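Local coordinates for aminotransferase AspB (Helicobacter pylori 26695, PDB 3EZS), which probably works as an aminotransferase that uses pyridoxal 5'-phosphate as its cofactor, as expected for a class I and II aminotransferase, at residues L64-R69 with K81-S87; F71-F76 with H227-R232; D156-S162 with F188-E194; P206-E210 with N222-I226. All coordinates share one frame; numbering follows the deposited sequence.

Contact 1: residues L64-R69 with K81-S87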
# COMPACT_ATOMS: atom_id res chain seq x y z
N LEU A 64 -18.06 2.04 -2.68
CA LEU A 64 -17.33 2.43 -1.46
C LEU A 64 -17.13 3.96 -1.40
O LEU A 64 -17.37 4.55 -0.36
CB LEU A 64 -15.98 1.70 -1.37
CG LEU A 64 -15.07 2.07 -0.20
CD1 LEU A 64 -15.75 1.82 1.17
CD2 LEU A 64 -13.74 1.32 -0.34
N ARG A 65 -16.72 4.57 -2.51
CA ARG A 65 -16.53 6.03 -2.55
C ARG A 65 -17.82 6.76 -2.19
O ARG A 65 -17.81 7.72 -1.39
CB ARG A 65 -15.99 6.48 -3.92
CG ARG A 65 -14.52 6.10 -4.13
CD ARG A 65 -14.08 6.13 -5.59
NE ARG A 65 -13.95 7.47 -6.17
CZ ARG A 65 -14.90 8.11 -6.86
NH1 ARG A 65 -16.10 7.57 -7.06
NH2 ARG A 65 -14.65 9.32 -7.35
N ALA A 66 -18.94 6.31 -2.77
CA ALA A 66 -20.26 6.87 -2.48
C ALA A 66 -20.63 6.70 -1.00
O ALA A 66 -21.14 7.63 -0.39
CB ALA A 66 -21.33 6.23 -3.38
N ALA A 67 -20.36 5.53 -0.41
CA ALA A 67 -20.62 5.32 1.02
C ALA A 67 -19.78 6.26 1.87
O ALA A 67 -20.24 6.77 2.90
CB ALA A 67 -20.35 3.87 1.43
N GLN A 68 -18.53 6.51 1.44
CA GLN A 68 -17.66 7.41 2.18
C GLN A 68 -18.15 8.86 2.08
O GLN A 68 -18.11 9.63 3.05
CB GLN A 68 -16.22 7.25 1.72
CG GLN A 68 -15.60 5.90 2.13
CD GLN A 68 -14.17 5.72 1.64
OE1 GLN A 68 -13.83 6.14 0.53
NE2 GLN A 68 -13.34 5.06 2.45
N ARG A 69 -18.61 9.25 0.88
CA ARG A 69 -19.18 10.58 0.70
C ARG A 69 -20.45 10.73 1.54
O ARG A 69 -20.66 11.78 2.16
CB ARG A 69 -19.47 10.86 -0.78
CG ARG A 69 -18.22 10.92 -1.64
CD ARG A 69 -18.45 11.63 -2.97
NE ARG A 69 -19.46 10.98 -3.80
CZ ARG A 69 -19.24 9.92 -4.58
NH1 ARG A 69 -18.04 9.36 -4.66
NH2 ARG A 69 -20.24 9.41 -5.28
N LYS A 81 -18.33 16.52 -3.81
CA LYS A 81 -18.48 16.18 -5.21
C LYS A 81 -17.65 14.92 -5.48
O LYS A 81 -16.77 14.57 -4.69
CB LYS A 81 -18.06 17.37 -6.08
CG LYS A 81 -18.97 18.58 -5.85
CD LYS A 81 -18.49 19.84 -6.50
CE LYS A 81 -19.45 20.99 -6.19
NZ LYS A 81 -19.41 21.42 -4.76
N GLU A 82 -17.92 14.25 -6.59
CA GLU A 82 -17.24 13.02 -6.92
C GLU A 82 -15.72 13.09 -7.05
O GLU A 82 -15.05 12.12 -6.75
CB GLU A 82 -17.86 12.40 -8.18
CG GLU A 82 -19.32 11.93 -7.97
CD GLU A 82 -19.96 11.33 -9.22
OE1 GLU A 82 -19.28 11.22 -10.27
OE2 GLU A 82 -21.16 10.97 -9.15
N ASN A 83 -15.19 14.23 -7.50
CA ASN A 83 -13.74 14.40 -7.62
C ASN A 83 -13.12 15.05 -6.37
O ASN A 83 -11.94 15.42 -6.36
CB ASN A 83 -13.37 15.15 -8.93
CG ASN A 83 -14.04 16.52 -9.05
OD1 ASN A 83 -14.88 16.90 -8.24
ND2 ASN A 83 -13.68 17.27 -10.09
N GLU A 84 -13.91 15.16 -5.29
CA GLU A 84 -13.45 15.75 -4.03
C GLU A 84 -13.18 14.73 -2.91
O GLU A 84 -12.96 15.10 -1.76
CB GLU A 84 -14.43 16.84 -3.56
CG GLU A 84 -14.28 18.09 -4.40
CD GLU A 84 -15.30 19.16 -4.12
OE1 GLU A 84 -16.32 18.87 -3.45
OE2 GLU A 84 -15.08 20.28 -4.63
N LEU A 85 -13.17 13.44 -3.25
CA LEU A 85 -12.88 12.40 -2.26
C LEU A 85 -12.20 11.23 -2.96
O LEU A 85 -12.66 10.79 -4.01
CB LEU A 85 -14.14 11.96 -1.54
CG LEU A 85 -13.97 10.85 -0.50
CD1 LEU A 85 -14.94 11.06 0.67
CD2 LEU A 85 -14.13 9.46 -1.11
N ILE A 86 -11.07 10.80 -2.40
CA ILE A 86 -10.35 9.63 -2.90
C ILE A 86 -10.32 8.58 -1.79
O ILE A 86 -10.03 8.91 -0.65
CB ILE A 86 -8.90 9.99 -3.37
CG1 ILE A 86 -8.93 10.69 -4.75
CG2 ILE A 86 -8.01 8.73 -3.49
CD1 ILE A 86 -7.57 10.96 -5.35
N SER A 87 -10.65 7.33 -2.14
CA SER A 87 -10.63 6.19 -1.21
C SER A 87 -9.20 5.72 -1.04
O SER A 87 -8.46 5.59 -2.04
CB SER A 87 -11.46 5.02 -1.75
OG SER A 87 -12.85 5.30 -1.82
O HOH W 1 -11.69 10.91 -6.91
O HOH W 2 -17.12 9.05 -9.51
O HOH W 3 -15.34 10.41 -4.77

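Contact 2: residues F71-F76 with H227-R232. With PO4 (phosphate ion), chain C.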
# COMPACT_ATOMS: atom_id res chain seq x y z
N PHE A 71 -21.19 9.29 4.33
CA PHE A 71 -20.69 9.49 5.69
C PHE A 71 -20.32 10.96 5.95
O PHE A 71 -20.74 11.55 6.96
CB PHE A 71 -19.46 8.61 5.99
CG PHE A 71 -18.71 9.04 7.22
CD1 PHE A 71 -19.25 8.83 8.48
CD2 PHE A 71 -17.51 9.71 7.11
CE1 PHE A 71 -18.61 9.27 9.59
CE2 PHE A 71 -16.87 10.15 8.22
CZ PHE A 71 -17.40 9.90 9.47
N PHE A 72 -19.57 11.56 5.03
CA PHE A 72 -19.12 12.95 5.19
C PHE A 72 -20.31 13.92 5.23
O PHE A 72 -20.31 14.88 6.01
CB PHE A 72 -18.11 13.34 4.11
CG PHE A 72 -17.17 14.42 4.54
CD1 PHE A 72 -15.99 14.09 5.19
CD2 PHE A 72 -17.47 15.75 4.35
CE1 PHE A 72 -15.13 15.06 5.61
CE2 PHE A 72 -16.61 16.72 4.78
CZ PHE A 72 -15.45 16.38 5.40
N LYS A 73 -21.33 13.64 4.41
CA LYS A 73 -22.55 14.42 4.40
C LYS A 73 -23.31 14.33 5.72
O LYS A 73 -23.61 15.35 6.31
CB LYS A 73 -23.47 13.99 3.24
CG LYS A 73 -24.74 14.83 3.08
CD LYS A 73 -25.59 14.38 1.88
N ARG A 74 -23.61 13.13 6.18
CA ARG A 74 -24.30 12.96 7.45
C ARG A 74 -23.54 13.56 8.61
O ARG A 74 -24.12 14.20 9.49
CB ARG A 74 -24.51 11.49 7.77
CG ARG A 74 -25.44 10.72 6.82
CD ARG A 74 -25.81 9.38 7.47
NE ARG A 74 -24.63 8.61 7.87
CZ ARG A 74 -23.94 7.80 7.07
NH1 ARG A 74 -24.26 7.62 5.79
NH2 ARG A 74 -22.89 7.15 7.56
N ARG A 75 -22.22 13.37 8.61
CA ARG A 75 -21.39 13.78 9.73
C ARG A 75 -21.02 15.25 9.76
O ARG A 75 -21.04 15.85 10.82
CB ARG A 75 -20.12 12.92 9.80
CG ARG A 75 -19.10 13.33 10.86
CD ARG A 75 -19.63 13.29 12.30
NE ARG A 75 -18.53 13.66 13.19
CZ ARG A 75 -18.18 14.90 13.52
NH1 ARG A 75 -18.86 15.95 13.11
NH2 ARG A 75 -17.13 15.08 14.29
N PHE A 76 -20.67 15.81 8.61
CA PHE A 76 -20.22 17.21 8.55
C PHE A 76 -21.15 18.16 7.80
O PHE A 76 -20.83 19.34 7.67
CB PHE A 76 -18.79 17.29 7.97
CG PHE A 76 -17.80 16.45 8.73
CD1 PHE A 76 -17.33 16.87 9.97
CD2 PHE A 76 -17.35 15.23 8.22
CE1 PHE A 76 -16.43 16.11 10.68
CE2 PHE A 76 -16.44 14.45 8.92
CZ PHE A 76 -15.99 14.89 10.16
N HIS A 227 -9.19 10.82 6.63
CA HIS A 227 -10.04 10.05 7.55
C HIS A 227 -9.70 8.57 7.50
O HIS A 227 -9.07 8.10 6.55
CB HIS A 227 -11.52 10.29 7.23
CG HIS A 227 -12.01 11.66 7.62
ND1 HIS A 227 -12.82 11.88 8.71
CD2 HIS A 227 -11.78 12.88 7.07
CE1 HIS A 227 -13.09 13.17 8.81
NE2 HIS A 227 -12.47 13.80 7.83
N SER A 228 -10.09 7.86 8.56
CA SER A 228 -9.88 6.42 8.69
C SER A 228 -11.05 5.79 9.40
O SER A 228 -11.66 6.41 10.24
CB SER A 228 -8.64 6.15 9.52
OG SER A 228 -8.50 4.75 9.78
N LEU A 229 -11.31 4.52 9.10
CA LEU A 229 -12.40 3.76 9.72
C LEU A 229 -11.95 2.96 10.96
O LEU A 229 -12.77 2.45 11.73
CB LEU A 229 -12.87 2.75 8.68
CG LEU A 229 -14.24 2.10 8.83
CD1 LEU A 229 -15.33 3.17 8.89
CD2 LEU A 229 -14.45 1.15 7.64
N SER A 230 -10.64 2.83 11.14
CA SER A 230 -10.06 1.96 12.15
C SER A 230 -10.58 2.12 13.56
O SER A 230 -10.90 1.12 14.20
CB SER A 230 -8.54 2.12 12.16
OG SER A 230 -8.03 1.85 10.86
N LYS A 231 -10.65 3.36 14.04
CA LYS A 231 -11.08 3.63 15.43
C LYS A 231 -12.58 3.71 15.54
O LYS A 231 -13.18 3.14 16.47
CB LYS A 231 -10.39 4.88 15.97
CG LYS A 231 -8.91 4.62 16.25
CD LYS A 231 -8.09 5.87 16.16
CE LYS A 231 -6.62 5.59 16.43
NZ LYS A 231 -6.07 4.43 15.67
N ARG A 232 -13.18 4.37 14.57
CA ARG A 232 -14.62 4.53 14.48
C ARG A 232 -15.39 3.22 14.57
O ARG A 232 -16.41 3.15 15.27
CB ARG A 232 -14.95 5.19 13.13
CG ARG A 232 -16.40 5.38 12.86
CD ARG A 232 -16.65 6.00 11.49
NE ARG A 232 -18.07 6.33 11.35
CZ ARG A 232 -19.01 5.54 10.81
NH1 ARG A 232 -18.72 4.36 10.27
NH2 ARG A 232 -20.25 5.97 10.79
P PO4 C . -5.00 3.87 10.12
O1 PO4 C . -6.12 4.51 9.35
O2 PO4 C . -3.86 3.53 9.22
O3 PO4 C . -5.47 2.61 10.74
O4 PO4 C . -4.49 4.87 11.13

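Contact 3: residues D156-S162 with F188-E194. With EDO (1,2-ethanediol), chain D; EDO (1,2-ethanediol), chain F.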
# COMPACT_ATOMS: atom_id res chain seq x y z
N ASP A 156 5.62 25.10 2.94
CA ASP A 156 4.96 24.58 1.74
C ASP A 156 3.75 23.69 2.04
O ASP A 156 2.83 23.60 1.25
CB ASP A 156 5.98 23.73 0.95
CG ASP A 156 7.19 24.54 0.51
OD1 ASP A 156 6.99 25.62 -0.07
OD2 ASP A 156 8.34 24.08 0.71
N LEU A 157 3.79 23.02 3.18
CA LEU A 157 2.76 22.09 3.57
C LEU A 157 2.67 22.14 5.08
O LEU A 157 3.69 22.10 5.76
CB LEU A 157 3.13 20.67 3.11
CG LEU A 157 2.24 19.51 3.57
CD1 LEU A 157 0.89 19.62 2.90
CD2 LEU A 157 2.84 18.17 3.27
N VAL A 158 1.46 22.27 5.60
CA VAL A 158 1.22 22.26 7.04
C VAL A 158 0.26 21.11 7.35
O VAL A 158 -0.80 20.97 6.71
CB VAL A 158 0.61 23.57 7.57
CG1 VAL A 158 0.30 23.43 9.09
CG2 VAL A 158 1.54 24.74 7.29
N ILE A 159 0.65 20.28 8.31
CA ILE A 159 -0.15 19.15 8.76
C ILE A 159 -0.63 19.41 10.18
O ILE A 159 0.19 19.57 11.08
CB ILE A 159 0.65 17.84 8.79
CG1 ILE A 159 1.24 17.52 7.42
CG2 ILE A 159 -0.23 16.68 9.25
CD1 ILE A 159 2.19 16.34 7.42
N LEU A 160 -1.94 19.49 10.36
CA LEU A 160 -2.55 19.61 11.67
C LEU A 160 -3.13 18.24 12.00
O LEU A 160 -3.32 17.39 11.10
CB LEU A 160 -3.66 20.66 11.68
CG LEU A 160 -3.29 22.09 11.25
CD1 LEU A 160 -4.56 22.92 11.09
CD2 LEU A 160 -2.28 22.75 12.21
N ASN A 161 -3.41 18.02 13.28
CA ASN A 161 -4.00 16.79 13.76
C ASN A 161 -5.01 17.18 14.84
O ASN A 161 -4.64 17.32 16.01
CB ASN A 161 -2.92 15.86 14.31
CG ASN A 161 -3.46 14.53 14.82
OD1 ASN A 161 -2.87 13.92 15.73
ND2 ASN A 161 -4.56 14.06 14.23
N SER A 162 -6.27 17.34 14.44
CA SER A 162 -7.32 17.79 15.35
C SER A 162 -8.62 16.99 15.18
O SER A 162 -9.25 17.07 14.12
CB SER A 162 -7.60 19.26 15.08
OG SER A 162 -8.57 19.76 15.95
N PHE A 188 0.15 27.95 0.74
CA PHE A 188 0.72 26.65 1.14
C PHE A 188 -0.42 25.63 1.25
O PHE A 188 -1.59 26.00 1.31
CB PHE A 188 1.58 26.70 2.41
CG PHE A 188 0.87 27.20 3.63
CD1 PHE A 188 0.05 26.36 4.37
CD2 PHE A 188 1.06 28.51 4.07
CE1 PHE A 188 -0.60 26.82 5.51
CE2 PHE A 188 0.42 28.99 5.22
CZ PHE A 188 -0.41 28.13 5.94
N ILE A 189 -0.05 24.35 1.22
CA ILE A 189 -1.00 23.26 1.31
C ILE A 189 -1.24 22.95 2.79
O ILE A 189 -0.30 22.85 3.57
CB ILE A 189 -0.50 21.99 0.57
CG1 ILE A 189 -0.21 22.30 -0.90
CG2 ILE A 189 -1.50 20.82 0.75
CD1 ILE A 189 -1.35 22.99 -1.62
N LEU A 190 -2.51 22.81 3.16
CA LEU A 190 -2.93 22.58 4.53
C LEU A 190 -3.74 21.29 4.66
O LEU A 190 -4.75 21.14 3.99
CB LEU A 190 -3.81 23.74 5.00
CG LEU A 190 -4.36 23.70 6.44
CD1 LEU A 190 -3.24 23.80 7.49
CD2 LEU A 190 -5.38 24.82 6.62
N ILE A 191 -3.31 20.39 5.53
CA ILE A 191 -3.99 19.11 5.76
C ILE A 191 -4.35 18.94 7.23
O ILE A 191 -3.59 19.34 8.10
CB ILE A 191 -3.03 17.92 5.43
CG1 ILE A 191 -2.67 17.87 3.95
CG2 ILE A 191 -3.65 16.58 5.86
CD1 ILE A 191 -1.54 16.85 3.67
N ASN A 192 -5.51 18.36 7.51
CA ASN A 192 -5.82 17.96 8.86
C ASN A 192 -5.99 16.44 8.90
O ASN A 192 -6.75 15.86 8.12
CB ASN A 192 -7.07 18.66 9.41
CG ASN A 192 -7.28 18.40 10.92
OD1 ASN A 192 -6.34 18.15 11.66
ND2 ASN A 192 -8.53 18.47 11.36
N ASP A 193 -5.21 15.79 9.76
CA ASP A 193 -5.34 14.37 10.05
C ASP A 193 -6.56 14.31 10.97
O ASP A 193 -6.46 14.61 12.16
CB ASP A 193 -4.07 13.89 10.74
CG ASP A 193 -4.16 12.47 11.25
OD1 ASP A 193 -5.25 11.87 11.25
OD2 ASP A 193 -3.11 11.96 11.69
N GLU A 194 -7.70 13.94 10.40
CA GLU A 194 -8.97 13.90 11.14
C GLU A 194 -9.39 12.50 11.59
O GLU A 194 -10.58 12.21 11.70
CB GLU A 194 -10.07 14.56 10.29
CG GLU A 194 -9.79 16.00 10.06
CD GLU A 194 -10.91 16.80 9.43
OE1 GLU A 194 -11.86 16.26 8.81
OE2 GLU A 194 -10.82 18.03 9.58
C1 EDO D . -4.08 20.69 17.87
O1 EDO D . -5.36 20.30 17.35
C2 EDO D . -3.12 20.90 16.71
O2 EDO D . -3.20 19.82 15.80
C1 EDO F . -2.72 8.86 15.25
O1 EDO F . -3.54 7.89 14.58
C2 EDO F . -2.57 10.10 14.35
O2 EDO F . -3.53 11.14 14.57

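Contact 4: residues P206-E210 with N222-I226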
# COMPACT_ATOMS: atom_id res chain seq x y z
N PRO A 206 -15.22 19.92 14.78
CA PRO A 206 -15.44 20.32 13.40
C PRO A 206 -14.37 19.84 12.43
O PRO A 206 -13.20 19.67 12.80
CB PRO A 206 -15.43 21.83 13.48
CG PRO A 206 -14.54 22.15 14.66
CD PRO A 206 -14.61 20.99 15.59
N SER A 207 -14.78 19.57 11.18
CA SER A 207 -13.81 19.26 10.13
C SER A 207 -13.24 20.56 9.58
O SER A 207 -13.91 21.58 9.58
CB SER A 207 -14.45 18.52 8.97
OG SER A 207 -13.54 18.35 7.90
N LEU A 208 -12.01 20.51 9.11
CA LEU A 208 -11.36 21.65 8.46
C LEU A 208 -12.11 22.06 7.17
O LEU A 208 -12.02 23.22 6.73
CB LEU A 208 -9.88 21.29 8.17
CG LEU A 208 -8.96 22.26 7.43
CD1 LEU A 208 -8.86 23.64 8.14
CD2 LEU A 208 -7.55 21.65 7.24
N LEU A 209 -12.84 21.13 6.54
CA LEU A 209 -13.63 21.48 5.34
C LEU A 209 -14.85 22.33 5.70
O LEU A 209 -15.37 23.10 4.85
CB LEU A 209 -14.02 20.25 4.50
CG LEU A 209 -12.90 19.36 3.94
CD1 LEU A 209 -13.43 18.44 2.83
CD2 LEU A 209 -11.73 20.19 3.39
N GLU A 210 -15.31 22.24 6.95
CA GLU A 210 -16.41 23.12 7.41
C GLU A 210 -15.90 24.57 7.50
O GLU A 210 -16.63 25.52 7.23
CB GLU A 210 -16.93 22.70 8.77
CG GLU A 210 -17.54 21.32 8.84
CD GLU A 210 -18.08 21.02 10.26
OE1 GLU A 210 -18.95 21.76 10.70
OE2 GLU A 210 -17.65 20.04 10.90
N ASN A 222 -6.26 24.33 -1.83
CA ASN A 222 -5.11 24.13 -0.94
C ASN A 222 -5.39 23.31 0.34
O ASN A 222 -4.49 23.16 1.18
CB ASN A 222 -4.49 25.48 -0.53
CG ASN A 222 -3.72 26.14 -1.65
OD1 ASN A 222 -3.89 25.83 -2.82
ND2 ASN A 222 -2.84 27.06 -1.27
N VAL A 223 -6.59 22.76 0.48
CA VAL A 223 -6.99 22.11 1.73
C VAL A 223 -7.51 20.68 1.54
O VAL A 223 -8.28 20.39 0.61
CB VAL A 223 -8.05 22.97 2.46
CG1 VAL A 223 -8.52 22.32 3.77
CG2 VAL A 223 -7.48 24.39 2.74
N LEU A 224 -7.08 19.81 2.46
CA LEU A 224 -7.40 18.39 2.46
C LEU A 224 -7.53 17.85 3.89
O LEU A 224 -6.90 18.35 4.81
CB LEU A 224 -6.30 17.60 1.73
CG LEU A 224 -6.06 17.95 0.25
CD1 LEU A 224 -4.62 17.88 -0.09
CD2 LEU A 224 -6.91 17.12 -0.71
N VAL A 225 -8.37 16.84 4.06
CA VAL A 225 -8.61 16.20 5.34
C VAL A 225 -8.45 14.71 5.09
O VAL A 225 -8.80 14.21 4.03
CB VAL A 225 -10.02 16.52 5.93
CG1 VAL A 225 -10.19 18.03 6.27
CG2 VAL A 225 -11.13 16.06 4.99
N ILE A 226 -7.91 14.00 6.06
CA ILE A 226 -7.63 12.57 5.96
C ILE A 226 -8.43 11.83 7.04
O ILE A 226 -8.36 12.17 8.21
CB ILE A 226 -6.10 12.32 6.09
CG1 ILE A 226 -5.38 12.90 4.88
CG2 ILE A 226 -5.79 10.80 6.24
CD1 ILE A 226 -3.86 12.74 4.87

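Contact 1: residues L64-R69 with K81-S87
Lys-81 meets the helix through its backbone, its carbonyl O facing CD of Arg-69. Next comes Glu-82, whose CG rests over one face of the Arg-69 guanidinium, 3.8 Å from NH2, while CA of Ala-66 lies over the opposite face, so the flat group is sandwiched. No N-H of Arg-69 points at the Glu-82 carboxylate; attraction between the two charges probably helps without a direct bond. A water makes the polar join instead. It accepts from Arg-69 NH1 at 2.9 Å and donates to two backbone oxygens, Glu-82 O at 2.6 Å and Leu-85 O at 2.8 Å, tying the turn and the start of the strand to the helix. Leu-85 is the apolar centre: a chi1 of 179° carries its branch over to the helix, CD1 to CG of Arg-69 at 4.0 Å and CD2 to OE1 of Gln-68 at 3.7 Å. Ser-87 and Arg-65 each have two conformers; in those described, Ser-87 OG donates to Gln-68 OE1 at 2.7 Å, tilted 33° from the carbonyl plane, and lies against CG of Arg-65, whose NH1 pairs with Glu-62. The axes of 64-69 and 85-87 pass 8.6 Å apart at 127°, within helix 62-76 and strand 85-88; Phe-242 of the adjoining strand 241-245 touches Leu-85 and Gln-68, and helix 266-277 packs against Leu-64 and Gln-68.

Contact 2: residues F71-F76 with H227-R232
An aromatic cluster joins the end of helix 62-76 to the end of strand 223-228, where Phe-72 and Phe-76 close on the imidazole of His-227. Phe-72 turns its edge toward the imidazole face in an offset T-shaped pair: the planes stand at 82°, and CE1 of Phe-72 is 3.7 Å from NE2 of His-227. Phe-76 and the imidazole approach each other from opposite directions and meet rim to rim, CE2 to CE1 of His-227 at 3.6 Å; CD2 of Phe-76 lies over the centre of the Phe-72 ring. The imidazole is turned to the helix by chi1 of -72°, and the ring of Phe-242 lies nearly parallel to it. Further on, Arg-232 runs out extended to Phe-71, placing NE 3.5 Å from CE1 of Phe-71; CD1 of that ring lies over a guanidinium face, although the two planes are 69° apart. Beyond His-227 the chain makes an ST turn, Ser-230 N donating to Ser-228 OG at 3.2 Å. Ser-230 OG then binds O3 of a phosphate ion, 2.7 Å away, which Arg-239 and the backbone N-H groups of Ser-91 and Arg-92 also hold; this position is consistent with a site for the cofactor phosphate. Arg-74 NH2 and Arg-232 NH2 come within 4.3 Å, but Asp-279 makes salt bridges with both arginines and Glu-198 pairs with Arg-232 NE, which probably offsets the like charges.

Contact 3: residues D156-S162 with F188-E194
Two parallel neighbours of the central sheet, strands 157-160 and 189-193, form the pair of a beta-alpha-beta unit whose connection is helix 173-186, with Val-158 set beside Leu-190. Five backbone bonds run from Ile-189 N to Asp-156 O through to Asp-193 N to Leu-160 O; of these, Leu-160 N to Ile-191 O is 2.8 Å long and nearly straight at 177°. On one face CD1 of Leu-157 presses on CG2 of Ile-189 at 3.4 Å, a tight fit. On the other, CG2 of Val-158 meets CE1 of Phe-188 at 3.5 Å. Toward the C-terminal ends, side-chain amides add to the pairing. OD1 of Asn-192 takes the N-H of Ser-162 on a lone pair (2.9 Å), while its ND2 gives to Ser-162 O (3.2 Å) and to the anti lone pair of Glu-194 OE2, fixing the amide's rotation; Glu-194 OE1 takes the hydroxyl of Ser-207. A chi1 of -180° stretches Asn-161 across to the other strand, bringing ND2 to Asp-193 O at 2.9 Å. Trp-179 of helix 173-186 packs on Val-158, Leu-160 and Leu-190, helix 92-102 touches Leu-157 and Ile-191 on the other face, and strands 110-115 and 223-228 flank the pair.

Contact 4: residues P206-E210 with N222-I226
Apolar packing carries the contact, with Leu-208 and Leu-209 at the start of helix 208-214 set against two valines of strand 223-228. Leu-208, its CG opposite the backbone N (chi1 177°), sends CD2 to CG1 of Val-223 at 3.7 Å and keeps CB against CG1 of Val-225 at 3.8 Å. Leu-209 leans in from the adjoining position: its branch carbon CG touches CG1 of Val-225 at 3.8 Å, and CD2 reaches CG1 of Val-223 at 3.9 Å, the side chains of Leu-209 and Val-223 sliding past each other in opposite directions. CG1 of Val-223 thus touches both leucines, while CG1 of Val-225 also meets the oxygen OG of Ser-207 at 3.7 Å. Polar bonds lie within the helix start. Ser-207 is the N-cap: its OG accepts from Leu-209 N at 3.2 Å, and its own N gives to Glu-210 OE2 at 2.9 Å, the oxygen being met from above the carboxylate plane. A second carboxylate, that of Glu-194, takes the hydroxyl of Ser-207 and the N-H of Leu-208, which should help satisfy this buried helix end and probably favours the charged form of the acid. Ser-207 as N-cap and Glu-210 bonding back to its N make up a capping box, opening the helix that links strands 189-193 and 223-228 in a beta-alpha-beta unit of the aminotransferase sheet.

How the contacts relate
All four contacts bear on the same mixed sheet. Contacts 1 and 2 follow each other along helix 62-76, their centres about 12 Å apart, the first on an outermost strand and the second on strand 223-228, which contact 4 also uses. Contacts 3 and 4 lie closest, centres about 8 Å apart; Leu-190 N of contact 3 meets Asn-222 O of contact 4 at 2.8 Å. Glu-194 is shared more widely, its OE1 lying 2.7 Å from His-227 NE2 of contact 2, a weak bond. Phe-76 in turn packs on Ser-207, CD1 to CB 3.5 Å. Contact 2 carries the phosphate ion, probably marking the cofactor site; contact 1, its centre about 20 Å from that of contact 3, is the more peripheral packing.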